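Local coordinates for filamentation induced by cAMP protein Fic (Desulfovibrio alaskensis, PDB 4RGL) that is a largely helical member of the Fic/DOC family that carries a C-terminal domain related to helix-turn-helix proteins, at residues A[22-27]-A[251-256]; A[52-57]-A[67-72]. All blocks are in the same frame, centred on the assembly; numbering follows the deposited sequence.

In the fold
The two contacts share no residue, and each ties helices of the single chain into the same helical body. Contact 2 is local: it joins helix 42-59 to helix 66-74, with only a short connection between its segments. Contact 1 reaches much further, bringing helix 16-32 near the end of helix 238-257, so that the chain between its segments includes all of contact 2 and the range matched to the Fic/DOC family. Their centres lie 24 Å apart and their nearest atoms about 9 Å. Helices 16-32 and 42-59 are consecutive, so each contact takes one helix from this N-terminal pair; contact 1 sits at the surface, whereas contact 2 is buried.

Contact 1. Residues A[22-27]-A[251-256]; sequences VAEIGE and AVREAV
E24 and R253 meet across two helices that run side by side in roughly the same direction, with the CA of E24 9.5 Å from the CA of R253. That is too wide for short side chains, and two long ones bridge it. E24 has CG anti to its own N (chi1 -169°) and continues almost straight, so its carboxylate is carried out toward helix 238-257. R253 starts out in a similar way but bends at chi3 (53°), which swings its guanidinium over to meet the acid. They form a salt bridge between OE2 of E24 and NH1 of R253, 2.7 Å long. It is a one-oxygen, one-nitrogen contact: OE1 of E24 is 4.2 Å from NH1 of R253, and the two flat groups are turned 57° against each other, unlike a coplanar, two-pronged pair.

In this largely helical Fic-family protein the bridge joins helix 16-32, near the start of the modelled chain, to the last turns of helix 238-257. R253 has a second carboxylate to work with, since its NH2 makes a salt bridge with D250 one turn back on its own helix. The guanidinium thus has an acid partner at each of two nitrogens, which probably offsets the nearby R249; R249 also makes a long, weak ion pair with OE1 of E24.

On the buried side the residues between the helices are apolar: I25 and V252 are both buried, and CG2 of I25 comes to 4.7 Å from CG1 of V252, a loose approach rather than close packing. Further along helix 16-32, V252 and V256 both touch I28, while A255 and V256 lie against Y32.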
loop_
_atom_site.group_PDB
_atom_site.type_symbol
_atom_site.label_atom_id
_atom_site.label_comp_id
_atom_site.label_asym_id
_atom_site.label_seq_id
_atom_site.Cartn_x
_atom_site.Cartn_y
_atom_site.Cartn_z
ATOM N N VAL A 22 -19.757 5.256 -5.504
ATOM C CA VAL A 22 -18.984 5.709 -6.665
ATOM C C VAL A 22 -18.872 7.244 -6.636
ATOM O O VAL A 22 -17.782 7.785 -6.826
ATOM C CB VAL A 22 -19.613 5.205 -8.000
ATOM C CG1 VAL A 22 -18.936 5.846 -9.207
ATOM C CG2 VAL A 22 -19.550 3.681 -8.092
ATOM N N ALA A 23 -19.980 7.930 -6.302
ATOM C CA ALA A 23 -20.003 9.382 -6.201
ATOM C C ALA A 23 -19.053 9.871 -5.122
ATOM O O ALA A 23 -18.311 10.832 -5.346
ATOM C CB ALA A 23 -21.413 9.861 -5.907
ATOM N N GLU A 24 -19.058 9.213 -3.945
ATOM C CA GLU A 24 -18.216 9.644 -2.840
ATOM C C GLU A 24 -16.732 9.349 -3.143
ATOM O O GLU A 24 -15.897 10.251 -3.021
ATOM C CB GLU A 24 -18.650 8.982 -1.519
ATOM C CG GLU A 24 -17.984 9.605 -0.289
ATOM C CD GLU A 24 -18.434 9.043 1.049
ATOM O OE1 GLU A 24 -19.495 8.374 1.091
ATOM O OE2 GLU A 24 -17.726 9.277 2.058
ATOM N N ILE A 25 -16.414 8.102 -3.613
ATOM C CA ILE A 25 -15.037 7.732 -3.983
ATOM C C ILE A 25 -14.510 8.710 -5.035
ATOM O O ILE A 25 -13.452 9.308 -4.843
ATOM C CB ILE A 25 -14.954 6.257 -4.485
ATOM C CG1 ILE A 25 -15.323 5.260 -3.349
ATOM C CG2 ILE A 25 -13.560 5.955 -5.051
ATOM C CD1 ILE A 25 -15.495 3.809 -3.811
ATOM N N GLY A 26 -15.303 8.929 -6.092
ATOM C CA GLY A 26 -14.973 9.879 -7.148
ATOM C C GLY A 26 -14.623 11.250 -6.613
ATOM O O GLY A 26 -13.550 11.778 -6.913
ATOM N N GLU A 27 -15.485 11.799 -5.732
ATOM C CA GLU A 27 -15.252 13.107 -5.126
ATOM C C GLU A 27 -13.985 13.096 -4.249
ATOM O O GLU A 27 -13.170 14.014 -4.346
ATOM C CB GLU A 27 -16.466 13.547 -4.300
ATOM C CG GLU A 27 -16.333 14.954 -3.737
ATOM C CD GLU A 27 -17.485 15.416 -2.866
ATOM O OE1 GLU A 27 -18.529 14.722 -2.835
ATOM O OE2 GLU A 27 -17.359 16.496 -2.246
ATOM N N ALA A 251 -10.950 3.524 2.906
ATOM C CA ALA A 251 -9.509 3.550 2.726
ATOM C C ALA A 251 -9.063 4.876 2.128
ATOM O O ALA A 251 -8.213 5.549 2.706
ATOM C CB ALA A 251 -9.067 2.394 1.837
ATOM N N VAL A 252 -9.679 5.291 1.008
ATOM C CA VAL A 252 -9.308 6.547 0.360
ATOM C C VAL A 252 -9.697 7.749 1.279
ATOM O O VAL A 252 -9.088 8.810 1.190
ATOM C CB VAL A 252 -9.934 6.671 -1.058
ATOM C CG1 VAL A 252 -11.440 6.899 -0.983
ATOM C CG2 VAL A 252 -9.256 7.775 -1.861
ATOM N N ARG A 253 -10.609 7.516 2.238
ATOM C CA ARG A 253 -11.013 8.534 3.193
ATOM C C ARG A 253 -9.952 8.681 4.309
ATOM O O ARG A 253 -9.554 9.797 4.617
ATOM C CB ARG A 253 -12.388 8.200 3.783
ATOM C CG ARG A 253 -13.025 9.342 4.575
ATOM C CD ARG A 253 -14.543 9.233 4.585
ATOM N NE ARG A 253 -14.999 7.920 5.050
ATOM C CZ ARG A 253 -16.270 7.529 5.033
ATOM N NH1 ARG A 253 -17.216 8.339 4.568
ATOM N NH2 ARG A 253 -16.603 6.322 5.470
ATOM N N GLU A 254 -9.436 7.542 4.856
ATOM C CA GLU A 254 -8.394 7.607 5.900
ATOM C C GLU A 254 -7.033 8.007 5.285
ATOM O O GLU A 254 -6.114 8.364 6.016
ATOM C CB GLU A 254 -8.269 6.264 6.683
ATOM C CG GLU A 254 -7.632 5.120 5.901
ATOM C CD GLU A 254 -7.007 4.025 6.762
ATOM O OE1 GLU A 254 -6.272 4.370 7.717
ATOM O OE2 GLU A 254 -7.131 2.835 6.387
ATOM N N ALA A 255 -6.933 7.990 3.943
ATOM C CA ALA A 255 -5.715 8.392 3.243
ATOM C C ALA A 255 -5.604 9.915 3.162
ATOM O O ALA A 255 -4.502 10.452 3.199
ATOM C CB ALA A 255 -5.692 7.792 1.851
ATOM N N VAL A 256 -6.752 10.610 3.047
ATOM C CA VAL A 256 -6.782 12.072 2.945
ATOM C C VAL A 256 -6.699 12.705 4.361
ATOM O O VAL A 256 -6.167 13.809 4.511
ATOM C CB VAL A 256 -8.049 12.559 2.177
ATOM C CG1 VAL A 256 -8.087 14.082 2.082
ATOM C CG2 VAL A 256 -8.116 11.933 0.787
#

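Contact 2. Residues A[52-57]-A[67-72]; sequences TIQASL and EQVTAV
V69 packs its two methyls against Q54, on helices whose paths run steeply across one another; the CA of Q54 and the CA of V69, 6.1 Å apart, are the nearest CA pair of the two segments. The tight part is small and apolar. CG2 of V69 rests on the methylene CG of Q54 at 3.6 Å, and CG1 of V69 lies 4.0 Å from CB of Q54, so the fork of the valine meets the root of the glutamine chain, the two side chains crossing at about a right angle. The torsion about CB-CG of Q54 (chi2 -77°) bends the chain so that the amide turns away from V69, leaving the methylenes to meet the valine. There NE2 donates a hydrogen bond to O of L64, which ties this buried polar group to the link between the two helices. I53 adds a looser touch, its CG2 standing 4.3 Å from CG1 of V69.

Away from this patch, helix 66-74 has its more open side: E67 points off and is exposed, while Q68 and T70 are partly exposed and bond back to their own neighbourhood: OE1 of Q68 to N of T65, and OG1 of T70 to O of L66.

Helix 82-95 packs against the buried patch, its V88 touching both V69 and L57, and I50, earlier on helix 42-59, also touches V69. Helix 42-59 also meets helix 189-202, where OG of S56 is hydrogen-bonded to NH1 of R194 and S56 and L57 touch R191.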
loop_
_atom_site.group_PDB
_atom_site.type_symbol
_atom_site.label_atom_id
_atom_site.label_comp_id
_atom_site.label_asym_id
_atom_site.label_seq_id
_atom_site.Cartn_x
_atom_site.Cartn_y
_atom_site.Cartn_z
ATOM N N THR A 52 -0.033 -2.583 2.434
ATOM C CA THR A 52 -0.765 -3.441 1.492
ATOM C C THR A 52 -0.222 -4.894 1.545
ATOM O O THR A 52 -0.999 -5.842 1.691
ATOM C CB THR A 52 -0.658 -2.860 0.063
ATOM O OG1 THR A 52 -1.432 -1.665 -0.011
ATOM C CG2 THR A 52 -1.120 -3.845 -1.012
ATOM N N ILE A 53 1.104 -5.048 1.457
ATOM C CA ILE A 53 1.746 -6.356 1.442
ATOM C C ILE A 53 1.520 -7.075 2.780
ATOM O O ILE A 53 1.035 -8.208 2.789
ATOM C CB ILE A 53 3.261 -6.213 1.116
ATOM C CG1 ILE A 53 3.456 -5.693 -0.340
ATOM C CG2 ILE A 53 3.997 -7.537 1.333
ATOM C CD1 ILE A 53 4.808 -5.134 -0.625
ATOM N N GLN A 54 1.829 -6.401 3.906
ATOM C CA GLN A 54 1.688 -7.000 5.228
ATOM C C GLN A 54 0.244 -7.469 5.461
ATOM O O GLN A 54 0.036 -8.608 5.857
ATOM C CB GLN A 54 2.120 -6.010 6.323
ATOM C CG GLN A 54 2.176 -6.620 7.735
ATOM C CD GLN A 54 0.812 -6.790 8.352
ATOM O OE1 GLN A 54 -0.054 -5.919 8.255
ATOM N NE2 GLN A 54 0.617 -7.884 9.051
ATOM N N ALA A 55 -0.747 -6.603 5.176
ATOM C CA ALA A 55 -2.156 -6.942 5.397
ATOM C C ALA A 55 -2.613 -8.072 4.463
ATOM O O ALA A 55 -3.215 -9.037 4.930
ATOM C CB ALA A 55 -3.029 -5.717 5.201
ATOM N N SER A 56 -2.290 -7.973 3.146
ATOM C CA SER A 56 -2.672 -9.010 2.165
ATOM C C SER A 56 -2.131 -10.385 2.583
ATOM O O SER A 56 -2.866 -11.374 2.533
ATOM C CB SER A 56 -2.163 -8.647 0.770
ATOM O OG SER A 56 -2.562 -9.600 -0.201
ATOM N N LEU A 57 -0.871 -10.428 3.078
ATOM C CA LEU A 57 -0.257 -11.675 3.548
ATOM C C LEU A 57 -0.825 -12.090 4.913
ATOM O O LEU A 57 -0.988 -13.284 5.168
ATOM C CB LEU A 57 1.278 -11.532 3.633
ATOM C CG LEU A 57 2.030 -11.477 2.288
ATOM C CD1 LEU A 57 3.458 -11.094 2.490
ATOM C CD2 LEU A 57 1.963 -12.792 1.576
ATOM N N GLU A 67 6.045 -4.067 11.464
ATOM C CA GLU A 67 7.435 -3.735 11.787
ATOM C C GLU A 67 8.408 -4.748 11.128
ATOM O O GLU A 67 9.447 -4.347 10.594
ATOM C CB GLU A 67 7.632 -3.712 13.322
ATOM C CG GLU A 67 9.037 -3.318 13.766
ATOM C CD GLU A 67 9.271 -3.361 15.269
ATOM O OE1 GLU A 67 8.278 -3.295 16.032
ATOM O OE2 GLU A 67 10.453 -3.407 15.682
ATOM N N GLN A 68 8.042 -6.052 11.135
ATOM C CA GLN A 68 8.868 -7.105 10.532
ATOM C C GLN A 68 8.869 -6.993 9.002
ATOM O O GLN A 68 9.936 -6.953 8.392
ATOM C CB GLN A 68 8.381 -8.500 10.963
ATOM C CG GLN A 68 8.653 -8.816 12.428
ATOM C CD GLN A 68 8.164 -10.194 12.802
ATOM O OE1 GLN A 68 6.956 -10.451 12.898
ATOM N NE2 GLN A 68 9.096 -11.104 13.062
ATOM N N VAL A 69 7.665 -6.910 8.384
ATOM C CA VAL A 69 7.534 -6.792 6.925
ATOM C C VAL A 69 8.318 -5.551 6.425
ATOM O O VAL A 69 9.026 -5.637 5.418
ATOM C CB VAL A 69 6.046 -6.739 6.499
ATOM C CG1 VAL A 69 5.906 -6.393 5.016
ATOM C CG2 VAL A 69 5.345 -8.056 6.817
ATOM N N THR A 70 8.260 -4.435 7.188
ATOM C CA THR A 70 9.027 -3.227 6.873
ATOM C C THR A 70 10.525 -3.550 6.847
ATOM O O THR A 70 11.205 -3.232 5.871
ATOM C CB THR A 70 8.719 -2.118 7.896
ATOM O OG1 THR A 70 7.319 -1.853 7.892
ATOM C CG2 THR A 70 9.490 -0.838 7.614
ATOM N N ALA A 71 11.022 -4.238 7.899
ATOM C CA ALA A 71 12.431 -4.592 8.019
ATOM C C ALA A 71 12.880 -5.526 6.873
ATOM O O ALA A 71 13.993 -5.377 6.369
ATOM C CB ALA A 71 12.689 -5.249 9.361
ATOM N N VAL A 72 11.997 -6.474 6.443
ATOM C CA VAL A 72 12.300 -7.379 5.317
ATOM C C VAL A 72 12.530 -6.564 4.058
ATOM O O VAL A 72 13.563 -6.709 3.407
ATOM C CB VAL A 72 11.175 -8.428 5.095
ATOM C CG1 VAL A 72 11.485 -9.314 3.890
ATOM C CG2 VAL A 72 10.957 -9.267 6.335
#